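Local coordinates for protein alpha-1,3-glucanase (Bacillus circulans, PDB 5ZRU) that probably hydrolyses alpha-1,3-glucan, this chain being the catalytic unit of a longer protein that carries further carbohydrate-binding modules, at residues E174-A179 with I252-I257. Residues are numbered along the deposited sequence; the frame is centred on the assembly and turned at random.
Sequences EAVPAA and IWHTNI. With PE5 (3,6,9,12,15,18,21,24-octaoxahexacosan-1-ol), chain C.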
# COMPACT_ATOMS: atom_id res chain seq x y z
N GLU A 174 -3.42 16.09 -10.99
CA GLU A 174 -4.58 16.57 -10.27
C GLU A 174 -4.46 18.07 -10.03
O GLU A 174 -3.35 18.61 -9.99
CB GLU A 174 -4.74 15.85 -8.92
CG GLU A 174 -3.60 16.12 -7.95
CD GLU A 174 -3.57 15.11 -6.82
OE1 GLU A 174 -2.98 14.03 -7.01
OE2 GLU A 174 -4.16 15.40 -5.76
N ALA A 175 -5.60 18.73 -9.88
CA ALA A 175 -5.60 20.13 -9.48
C ALA A 175 -5.32 20.21 -7.98
O ALA A 175 -5.87 19.43 -7.19
CB ALA A 175 -6.95 20.78 -9.81
N VAL A 176 -4.46 21.13 -7.60
CA VAL A 176 -4.03 21.26 -6.21
C VAL A 176 -4.82 22.41 -5.57
O VAL A 176 -4.71 23.55 -6.05
CB VAL A 176 -2.52 21.52 -6.10
CG1 VAL A 176 -2.16 21.87 -4.67
CG2 VAL A 176 -1.74 20.31 -6.59
N PRO A 177 -5.58 22.16 -4.52
CA PRO A 177 -6.24 23.28 -3.82
C PRO A 177 -5.21 24.11 -3.08
O PRO A 177 -4.12 23.64 -2.72
CB PRO A 177 -7.21 22.58 -2.86
CG PRO A 177 -6.62 21.23 -2.63
CD PRO A 177 -5.84 20.86 -3.87
N ALA A 178 -5.56 25.37 -2.85
CA ALA A 178 -4.69 26.23 -2.06
C ALA A 178 -4.48 25.65 -0.67
O ALA A 178 -5.22 24.78 -0.21
CB ALA A 178 -5.26 27.65 -1.96
N ALA A 179 -3.42 26.13 -0.00
CA ALA A 179 -3.14 25.72 1.37
C ALA A 179 -4.35 25.93 2.27
O ALA A 179 -5.07 26.93 2.17
CB ALA A 179 -1.94 26.50 1.92
N ILE A 252 -1.86 17.83 1.74
CA ILE A 252 -0.83 16.88 1.33
C ILE A 252 0.08 17.46 0.25
O ILE A 252 1.19 16.95 0.04
CB ILE A 252 -1.45 15.55 0.84
CG1 ILE A 252 -2.28 15.74 -0.43
CG2 ILE A 252 -2.25 14.90 1.97
CD1 ILE A 252 -2.82 14.42 -1.04
N TRP A 253 -0.35 18.51 -0.44
CA TRP A 253 0.48 19.16 -1.45
C TRP A 253 1.25 20.36 -0.90
O TRP A 253 1.97 21.02 -1.66
CB TRP A 253 -0.38 19.60 -2.65
CG TRP A 253 -0.79 18.43 -3.53
CD1 TRP A 253 -1.99 17.76 -3.51
CD2 TRP A 253 0.02 17.78 -4.51
NE1 TRP A 253 -1.97 16.74 -4.44
CE2 TRP A 253 -0.75 16.73 -5.07
CE3 TRP A 253 1.33 17.98 -4.98
CZ2 TRP A 253 -0.26 15.89 -6.08
CZ3 TRP A 253 1.82 17.14 -6.00
CH2 TRP A 253 1.03 16.11 -6.52
N HIS A 254 1.10 20.68 0.39
CA HIS A 254 1.68 21.90 0.93
C HIS A 254 2.56 21.68 2.15
O HIS A 254 3.58 22.35 2.29
CB HIS A 254 0.55 22.90 1.29
CG HIS A 254 -0.23 23.35 0.10
ND1 HIS A 254 0.22 24.31 -0.78
CD2 HIS A 254 -1.44 22.95 -0.38
CE1 HIS A 254 -0.67 24.49 -1.74
NE2 HIS A 254 -1.69 23.68 -1.52
N THR A 255 2.19 20.74 3.03
CA THR A 255 2.91 20.52 4.28
C THR A 255 3.63 19.17 4.21
O THR A 255 2.97 18.13 4.12
CB THR A 255 1.95 20.54 5.47
OG1 THR A 255 1.37 21.84 5.60
CG2 THR A 255 2.68 20.17 6.75
N ASN A 256 4.97 19.20 4.26
CA ASN A 256 5.82 18.01 4.20
C ASN A 256 6.53 17.84 5.53
O ASN A 256 7.25 18.74 5.98
CB ASN A 256 6.86 18.11 3.09
CG ASN A 256 6.27 18.04 1.69
OD1 ASN A 256 5.06 17.95 1.53
ND2 ASN A 256 7.12 18.11 0.68
N ILE A 257 6.37 16.67 6.15
CA ILE A 257 7.18 16.29 7.30
C ILE A 257 8.24 15.32 6.79
O ILE A 257 7.92 14.23 6.31
CB ILE A 257 6.34 15.65 8.42
CG1 ILE A 257 5.38 16.68 9.04
CG2 ILE A 257 7.27 15.11 9.51
CD1 ILE A 257 4.49 16.08 10.15
C48 PE5 C . 16.37 13.13 3.68
C50 PE5 C . 16.13 11.77 2.99
O1 PE5 C . 17.09 11.56 1.99
C1 PE5 C . 17.00 10.32 1.35
C2 PE5 C . 17.96 10.26 0.15
O2 PE5 C . 17.56 11.19 -0.81
C3 PE5 C . 18.42 11.35 -1.90
C4 PE5 C . 17.89 12.45 -2.83
O3 PE5 C . 16.58 12.13 -3.24
C5 PE5 C . 15.99 13.00 -4.17
C6 PE5 C . 14.57 13.37 -3.73
O4 PE5 C . 13.61 12.46 -4.20
C7 PE5 C . 12.59 12.12 -3.30
C8 PE5 C . 11.91 13.39 -2.76
O5 PE5 C . 11.16 13.07 -1.63
C9 PE5 C . 10.71 14.17 -0.89
C10 PE5 C . 9.22 14.35 -1.15
O6 PE5 C . 8.98 15.66 -1.57
C11 PE5 C . 7.78 15.83 -2.27
C12 PE5 C . 7.75 17.20 -2.94
O7 PE5 C . 6.68 17.90 -2.38
C13 PE5 C . 5.95 18.68 -3.28
C14 PE5 C . 5.29 19.81 -2.50
O8 PE5 C . 6.17 20.21 -1.49
C15 PE5 C . 5.69 21.21 -0.62
C16 PE5 C . 6.57 22.47 -0.76
O52 PE5 C . 7.39 22.62 0.36
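W253 and H254 are the two rings through which 252-257 meets 174-179. The indole of W253 is held at its nitrogen and over one face. NE1 donates to E174 OE2 at 2.9 Å, with an N-H...O angle of 153°. It meets this oxygen from above the carboxylate, whose plane stands 74° from that of the indole. R345 also reaches OE2, in a salt bridge, so the buried carboxylate has both a charged and a neutral partner. V176 CG2 sits over the five-membered ring, a CH-pi contact of 3.7 Å to its centroid. With V176 CG1 anti to the backbone N (chi1 171°), CG2 is left over the indole and CG1 against W253 CB, 3.5 Å away. H141 and W315 meet W253 edge-to-face. With an alanine at this position, E174 OE2 would probably lose its indole donor, keeping R345, and the V176 methyls would face a gap. H254 is gripped in the same two ways, at its NE2 edge and over one face. NE2 gives a nearly straight hydrogen bond of 2.7 Å to P177 O, which lies in the imidazole plane. A179 CB lies over a face of this ring, 4.1 Å from its centroid. Further along, N256 ND2 donates to ether O7 of the bound PE5 at 3.1 Å and more weakly to O8. The 174-179 segment leaves strand 166-174 of the antiparallel beta domain. The 252-257 segment leads into strand 255-259 of the parallel beta-helix. The contact therefore belongs to the interface between the N-terminal beta domain and the pectate lyase-like right-handed beta-helix of this GH87 catalytic unit.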